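Local structure of purine nucleoside phosphorylase (Thermus thermophilus, 6TK9) at residues S111-L116 against S230-M235; G181-F186 against A205-M210. The protein catalyses the reversible phosphorolysis of purine nucleosides such as inosine and guanosine, splitting them into the free base and ribose 1-phosphate. All blocks are in the same frame, centred on the assembly; numbering follows the deposited sequence.

Interaction 1 of 2, residues S111-L116 against S230-M235; sequences SAAGGL and STITDM. With PO4 (phosphate ion), chain G.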
ATOM      1  N   SER A 111      27.872   7.255   4.426  1.00 37.93           N
ATOM      2  CA  SER A 111      27.734   5.962   3.707  1.00 38.84           C
ATOM      3  C   SER A 111      27.591   6.235   2.209  1.00 40.55           C
ATOM      4  O   SER A 111      27.161   7.347   1.834  1.00 43.64           O
ATOM      5  CB  SER A 111      26.548   5.179   4.234  1.00 39.84           C
ATOM      6  OG  SER A 111      25.396   6.012   4.301  1.00 42.11           O
ATOM      7  N   ALA A 112      27.941   5.261   1.383  1.00 40.71           N
ATOM      8  CA  ALA A 112      27.421   5.142  -0.000  1.00 44.75           C
ATOM      9  C   ALA A 112      26.064   4.427   0.070  1.00 43.72           C
ATOM     10  O   ALA A 112      25.955   3.465   0.860  1.00 51.58           O
ATOM     11  CB  ALA A 112      28.406   4.400  -0.875  1.00 42.16           C
ATOM     12  N   ALA A 113      25.069   4.889  -0.689  1.00 40.27           N
ATOM     13  CA  ALA A 113      23.695   4.350  -0.678  1.00 38.82           C
ATOM     14  C   ALA A 113      23.143   4.384  -2.086  1.00 40.03           C
ATOM     15  O   ALA A 113      23.523   5.319  -2.813  1.00 40.48           O
ATOM     16  CB  ALA A 113      22.808   5.159   0.227  1.00 41.03           C
ATOM     17  N   GLY A 114      22.265   3.430  -2.405  1.00 40.15           N
ATOM     18  CA  GLY A 114      21.346   3.497  -3.560  1.00 43.90           C
ATOM     19  C   GLY A 114      20.193   4.457  -3.313  1.00 45.26           C
ATOM     20  O   GLY A 114      19.694   4.522  -2.152  1.00 43.58           O
ATOM     21  N   GLY A 115      19.793   5.202  -4.351  1.00 45.53           N
ATOM     22  CA  GLY A 115      18.535   5.979  -4.368  1.00 50.10           C
ATOM     23  C   GLY A 115      17.330   5.099  -4.695  1.00 50.25           C
ATOM     24  O   GLY A 115      17.341   4.475  -5.764  1.00 53.12           O
ATOM     25  N   LEU A 116      16.323   5.037  -3.816  1.00 53.28           N
ATOM     26  CA  LEU A 116      15.032   4.343  -4.094  1.00 52.89           C
ATOM     27  C   LEU A 116      14.067   5.361  -4.681  1.00 53.09           C
ATOM     28  O   LEU A 116      13.440   5.035  -5.707  1.00 66.60           O
ATOM     29  CB  LEU A 116      14.449   3.730  -2.819  1.00 49.66           C
ATOM     30  CG  LEU A 116      15.297   2.637  -2.184  1.00 48.75           C
ATOM     31  CD1 LEU A 116      14.842   2.388  -0.763  1.00 50.21           C
ATOM     32  CD2 LEU A 116      15.250   1.363  -3.015  1.00 48.73           C
ATOM     33  N   SER A 230      24.362  10.190   3.148  1.00 40.64           N
ATOM     34  CA  SER A 230      24.716   9.214   2.111  1.00 39.17           C
ATOM     35  C   SER A 230      24.986   9.997   0.829  1.00 41.43           C
ATOM     36  O   SER A 230      24.345  11.057   0.608  1.00 37.32           O
ATOM     37  CB  SER A 230      23.642   8.192   1.974  1.00 38.91           C
ATOM     38  OG  SER A 230      23.506   7.495   3.203  1.00 37.66           O
ATOM     39  N   THR A 231      26.018   9.559   0.123  1.00 40.81           N
ATOM     40  CA  THR A 231      26.249   9.824  -1.304  1.00 40.83           C
ATOM     41  C   THR A 231      25.330   8.856  -2.041  1.00 42.80           C
ATOM     42  O   THR A 231      25.482   7.643  -1.851  1.00 45.14           O
ATOM     43  CB  THR A 231      27.728   9.644  -1.661  1.00 44.30           C
ATOM     44  OG1 THR A 231      28.495  10.655  -0.990  1.00 44.24           O
ATOM     45  CG2 THR A 231      27.936   9.693  -3.159  1.00 48.04           C
ATOM     46  N   ILE A 232      24.369   9.376  -2.791  1.00 42.31           N
ATOM     47  CA  ILE A 232      23.511   8.533  -3.655  1.00 47.13           C
ATOM     48  C   ILE A 232      24.360   8.157  -4.880  1.00 48.78           C
ATOM     49  O   ILE A 232      24.295   8.854  -5.888  1.00 47.13           O
ATOM     50  CB  ILE A 232      22.203   9.265  -3.989  1.00 48.52           C
ATOM     51  CG1 ILE A 232      21.459   9.677  -2.717  1.00 45.32           C
ATOM     52  CG2 ILE A 232      21.335   8.422  -4.912  1.00 49.26           C
ATOM     53  CD1 ILE A 232      21.030   8.524  -1.865  1.00 43.89           C
ATOM     54  N   THR A 233      25.160   7.101  -4.745  1.00 49.53           N
ATOM     55  CA  THR A 233      26.174   6.646  -5.728  1.00 53.72           C
ATOM     56  C   THR A 233      25.498   6.096  -6.987  1.00 54.55           C
ATOM     57  O   THR A 233      26.097   6.189  -8.078  1.00 56.55           O
ATOM     58  CB  THR A 233      27.087   5.600  -5.080  1.00 56.07           C
ATOM     59  OG1 THR A 233      26.232   4.591  -4.536  1.00 60.49           O
ATOM     60  CG2 THR A 233      27.979   6.184  -4.007  1.00 51.08           C
ATOM     61  N   ASP A 234      24.307   5.516  -6.842  1.00 59.42           N
ATOM     62  CA  ASP A 234      23.541   4.894  -7.959  1.00 57.09           C
ATOM     63  C   ASP A 234      22.052   5.164  -7.724  1.00 56.27           C
ATOM     64  O   ASP A 234      21.687   5.636  -6.638  1.00 61.31           O
ATOM     65  CB  ASP A 234      23.864   3.395  -8.113  1.00 51.90           C
ATOM     66  CG  ASP A 234      23.515   2.504  -6.917  1.00 52.83           C
ATOM     67  OD1 ASP A 234      24.108   2.707  -5.829  1.00 55.72           O
ATOM     68  OD2 ASP A 234      22.666   1.592  -7.077  1.00 53.25           O
ATOM     69  N   MET A 235      21.227   4.877  -8.721  1.00 56.91           N
ATOM     70  CA  MET A 235      19.756   4.952  -8.608  1.00 57.74           C
ATOM     71  C   MET A 235      19.236   3.507  -8.639  1.00 62.73           C
ATOM     72  O   MET A 235      19.349   2.831  -9.680  1.00 61.30           O
ATOM     73  CB  MET A 235      19.168   5.826  -9.726  1.00 54.03           C
ATOM     74  CG  MET A 235      19.376   7.337  -9.494  1.00 49.65           C
ATOM     75  SD  MET A 235      18.866   7.920  -7.835  1.00 51.43           S
ATOM     76  CE  MET A 235      17.119   7.533  -7.870  1.00 54.65           C
TER
HETATM   77  P   PO4 G 301      28.964   2.022   3.414  1.00 43.27           P
HETATM   78  O1  PO4 G 301      29.863   1.451   4.522  1.00 38.46           O
HETATM   79  O2  PO4 G 301      28.977   1.093   2.204  1.00 39.70           O
HETATM   80  O3  PO4 G 301      29.448   3.390   2.976  1.00 44.60           O
HETATM   81  O4  PO4 G 301      27.554   2.174   3.977  1.00 43.18           O
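Ser-111 and Ser-230 meet hydroxyl to hydroxyl, OG to OG at 2.6 Å, and Ser-230 OG is also hydrogen-bonded to His-128. Set between the backbone N and the carbonyl carbon (chi1 49°), Ser-111 OG reaches across to the neighbouring strand, while the carbonyl O of Ser-111 accepts from Thr-231 N. The N-H of Ala-112 points elsewhere, to O3 of a bound phosphate (2.9 Å), which Ser-29, Arg-80, His-82 and Ser-211 also hold. On the face away from the two serines Ala-112 CB touches Thr-233 CG2 at 3.6 Å. These are neighbouring parallel strands of the central sheet of the phosphorylase fold: Ala-113 N gives to Thr-231 O (3.0 Å) and Ala-113 O takes the N-H of Thr-233. Thr-233 OG1 gives a hydrogen bond to the anti lone pair of Asp-234 OD1 (3.1 Å); with an alanine here, that oxygen is likely to lose its hydroxyl donor, and a gap would probably open beside Ala-112 CB. At Gly-114, CA lies 3.7 Å from Asp-234 OD1. The second strand turns a corner at Asp-234, and beyond the regular pairing Gly-115 N bonds to Asp-234 O (3.0 Å, N-H...O angle 169°), with Ile-232 CG2 and the bent chain of Met-235 packed around this glycine.

Interaction 2 of 2, residues G181-F186 against A205-M210; sequences GVYAWF and ADAIGM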
ATOM      1  N   GLY A 181      15.587  12.014   3.209  1.00 54.01           N
ATOM      2  CA  GLY A 181      14.688  10.854   3.294  1.00 47.48           C
ATOM      3  C   GLY A 181      15.086   9.818   4.319  1.00 46.66           C
ATOM      4  O   GLY A 181      15.935  10.099   5.213  1.00 48.36           O
ATOM      5  N   VAL A 182      14.450   8.654   4.172  1.00 42.67           N
ATOM      6  CA  VAL A 182      14.503   7.498   5.104  1.00 40.77           C
ATOM      7  C   VAL A 182      15.529   6.525   4.566  1.00 36.86           C
ATOM      8  O   VAL A 182      15.377   6.151   3.371  1.00 32.62           O
ATOM      9  CB  VAL A 182      13.128   6.820   5.208  1.00 42.23           C
ATOM     10  CG1 VAL A 182      13.152   5.623   6.150  1.00 42.82           C
ATOM     11  CG2 VAL A 182      12.067   7.823   5.610  1.00 38.91           C
ATOM     12  N   TYR A 183      16.476   6.127   5.422  1.00 35.88           N
ATOM     13  CA  TYR A 183      17.543   5.138   5.096  1.00 40.68           C
ATOM     14  C   TYR A 183      17.106   3.740   5.535  1.00 37.65           C
ATOM     15  O   TYR A 183      16.854   3.575   6.729  1.00 40.74           O
ATOM     16  CB  TYR A 183      18.872   5.511   5.769  1.00 40.42           C
ATOM     17  CG  TYR A 183      20.035   4.596   5.459  1.00 36.81           C
ATOM     18  CD1 TYR A 183      20.278   3.476   6.228  1.00 35.34           C
ATOM     19  CD2 TYR A 183      20.925   4.872   4.434  1.00 38.36           C
ATOM     20  CE1 TYR A 183      21.364   2.654   5.991  1.00 36.38           C
ATOM     21  CE2 TYR A 183      22.016   4.053   4.176  1.00 38.23           C
ATOM     22  CZ  TYR A 183      22.239   2.933   4.958  1.00 38.94           C
ATOM     23  OH  TYR A 183      23.296   2.087   4.711  1.00 43.26           O
ATOM     24  N   ALA A 184      17.059   2.777   4.609  1.00 39.68           N
ATOM     25  CA  ALA A 184      16.785   1.342   4.879  1.00 38.17           C
ATOM     26  C   ALA A 184      18.095   0.541   4.915  1.00 37.33           C
ATOM     27  O   ALA A 184      18.835   0.476   3.870  1.00 36.93           O
ATOM     28  CB  ALA A 184      15.852   0.787   3.827  1.00 39.60           C
ATOM     29  N   TRP A 185      18.356  -0.073   6.064  1.00 33.85           N
ATOM     30  CA  TRP A 185      19.426  -1.082   6.300  1.00 33.32           C
ATOM     31  C   TRP A 185      19.020  -2.424   5.691  1.00 32.07           C
ATOM     32  O   TRP A 185      18.216  -3.112   6.291  1.00 34.68           O
ATOM     33  CB  TRP A 185      19.705  -1.212   7.810  1.00 32.56           C
ATOM     34  CG  TRP A 185      20.767  -2.195   8.190  1.00 28.88           C
ATOM     35  CD1 TRP A 185      21.754  -2.694   7.392  1.00 29.64           C
ATOM     36  CD2 TRP A 185      21.004  -2.729   9.496  1.00 28.97           C
ATOM     37  NE1 TRP A 185      22.561  -3.533   8.106  1.00 28.46           N
ATOM     38  CE2 TRP A 185      22.128  -3.577   9.394  1.00 29.68           C
ATOM     39  CE3 TRP A 185      20.360  -2.604  10.728  1.00 28.76           C
ATOM     40  CZ2 TRP A 185      22.614  -4.302  10.471  1.00 30.20           C
ATOM     41  CZ3 TRP A 185      20.832  -3.326  11.794  1.00 29.51           C
ATOM     42  CH2 TRP A 185      21.947  -4.156  11.666  1.00 33.02           C
ATOM     43  N   PHE A 186      19.550  -2.750   4.518  1.00 37.24           N
ATOM     44  CA  PHE A 186      19.423  -4.063   3.833  1.00 34.96           C
ATOM     45  C   PHE A 186      20.667  -4.863   4.185  1.00 36.98           C
ATOM     46  O   PHE A 186      21.752  -4.290   4.092  1.00 39.01           O
ATOM     47  CB  PHE A 186      19.304  -3.859   2.321  1.00 36.12           C
ATOM     48  CG  PHE A 186      19.084  -5.115   1.523  1.00 38.00           C
ATOM     49  CD1 PHE A 186      17.843  -5.738   1.512  1.00 38.23           C
ATOM     50  CD2 PHE A 186      20.107  -5.671   0.778  1.00 37.73           C
ATOM     51  CE1 PHE A 186      17.628  -6.886   0.764  1.00 40.29           C
ATOM     52  CE2 PHE A 186      19.892  -6.828   0.041  1.00 44.83           C
ATOM     53  CZ  PHE A 186      18.646  -7.429   0.021  1.00 42.45           C
ATOM     54  N   ALA A 205      11.014   3.777   2.302  1.00 41.58           N
ATOM     55  CA  ALA A 205      12.473   3.999   2.186  1.00 41.18           C
ATOM     56  C   ALA A 205      12.746   4.882   0.967  1.00 40.46           C
ATOM     57  O   ALA A 205      12.067   4.692  -0.066  1.00 38.85           O
ATOM     58  CB  ALA A 205      13.215   2.687   2.088  1.00 40.42           C
ATOM     59  N   ASP A 206      13.707   5.803   1.102  1.00 40.47           N
ATOM     60  CA  ASP A 206      14.185   6.710   0.030  1.00 42.67           C
ATOM     61  C   ASP A 206      15.597   6.291  -0.418  1.00 44.71           C
ATOM     62  O   ASP A 206      15.937   6.523  -1.606  1.00 44.80           O
ATOM     63  CB  ASP A 206      14.107   8.158   0.515  1.00 45.54           C
ATOM     64  CG  ASP A 206      12.690   8.601   0.836  1.00 46.26           C
ATOM     65  OD1 ASP A 206      11.859   8.633  -0.116  1.00 46.43           O
ATOM     66  OD2 ASP A 206      12.429   8.916   2.029  1.00 44.15           O
ATOM     67  N   ALA A 207      16.395   5.690   0.476  1.00 47.73           N
ATOM     68  CA  ALA A 207      17.743   5.156   0.169  1.00 44.61           C
ATOM     69  C   ALA A 207      17.918   3.763   0.779  1.00 42.49           C
ATOM     70  O   ALA A 207      17.300   3.474   1.826  1.00 43.36           O
ATOM     71  CB  ALA A 207      18.798   6.092   0.677  1.00 46.04           C
ATOM     72  N   ILE A 208      18.754   2.952   0.139  1.00 34.96           N
ATOM     73  CA  ILE A 208      19.065   1.560   0.549  1.00 36.97           C
ATOM     74  C   ILE A 208      20.580   1.454   0.677  1.00 39.02           C
ATOM     75  O   ILE A 208      21.273   1.883  -0.256  1.00 39.10           O
ATOM     76  CB  ILE A 208      18.528   0.523  -0.459  1.00 38.84           C
ATOM     77  CG1 ILE A 208      18.750  -0.898   0.059  1.00 39.55           C
ATOM     78  CG2 ILE A 208      19.157   0.708  -1.834  1.00 41.85           C
ATOM     79  CD1 ILE A 208      18.527  -1.981  -0.971  1.00 43.60           C
ATOM     80  N   GLY A 209      21.065   0.915   1.796  1.00 41.63           N
ATOM     81  CA  GLY A 209      22.477   0.529   1.976  1.00 39.06           C
ATOM     82  C   GLY A 209      22.627  -0.491   3.080  1.00 39.94           C
ATOM     83  O   GLY A 209      21.608  -0.902   3.670  1.00 41.81           O
ATOM     84  N   MET A 210      23.862  -0.844   3.404  1.00 40.00           N
ATOM     85  CA  MET A 210      24.164  -2.023   4.240  1.00 35.46           C
ATOM     86  C   MET A 210      24.882  -1.627   5.534  1.00 34.53           C
ATOM     87  O   MET A 210      25.544  -2.494   6.084  1.00 35.08           O
ATOM     88  CB  MET A 210      25.025  -2.968   3.407  1.00 35.29           C
ATOM     89  CG  MET A 210      24.389  -3.330   2.091  1.00 35.80           C
ATOM     90  SD  MET A 210      25.429  -4.474   1.176  1.00 41.36           S
ATOM     91  CE  MET A 210      24.411  -4.782  -0.260  1.00 39.26           C
TER
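The carbonyl O of Val-182 is gripped by two consecutive backbone N-H groups, Asp-206 N at 2.8 Å, lying in the carbonyl plane, and Ala-207 N at 3.1 Å, tilted out of it. The side chain of Asp-206 adds a bond to the same residue: its OD2 takes the N-H of Val-182 at 3.0 Å through the anti lone pair, and its OD1 is held by Asn-117, so the carboxylate is tied on both oxygens and its rotation is probably fixed. Further along, the strands pair in regular parallel fashion, Ala-184 N giving to Ala-207 O, Ala-184 O taking Gly-209 N, and Phe-186 N giving to Gly-209 O. This is a beta-alpha-beta unit: strand 179-185 leads through helix 194-202 into strand 207-209, and the helix lies over the face bearing Ala-184 and Ile-208, with Leu-197 and Leu-200 against the isoleucine. Phe-186 and Ile-208 run side by side, pointing the same way, with Phe-186 CB 3.8 Å from Ile-208 CG1. On the face opposite Ala-184 and Ile-208, Tyr-183, its CG anti to the backbone N (chi1 -178°), carries its ring obliquely across to Gly-209. Its OH comes within 3.1 Å of Gly-209 C, close over a residue without a side chain, and is hydrogen-bonded to Ser-211 O, just past the segment. Trp-185 brings the edge of its indole to Gly-209 O, which lies near the ring plane. At the far end of the pairing Met-210 CG rests 3.4 Å from Phe-186 O, its chain extended beyond that carbon.

Strand 106-115 ties the two contacts together: it runs parallel to strand 225-235 in interaction 1 and antiparallel to strand 207-209 of interaction 2, and strand 179-185 joins the same sheet through 207-209; the contact centres are about 9 Å apart. Probable hydrogen bonds cross the seam from Gly-114 N to Ile-208 O (2.8 Å) and from Leu-116 N to Asp-206 O (2.7 Å), and Leu-116 CD1 packs on Ala-205 CB at 3.3 Å. Both contacts border the phosphate pocket, a site consistent with that of the substrate phosphate in this family. Interaction 1 offers the N-H of Ala-112, whereas the tyrosine of interaction 2, its side chain about 4 Å from the ion, is bonded to the backbone of Ser-211, another phosphate ligand.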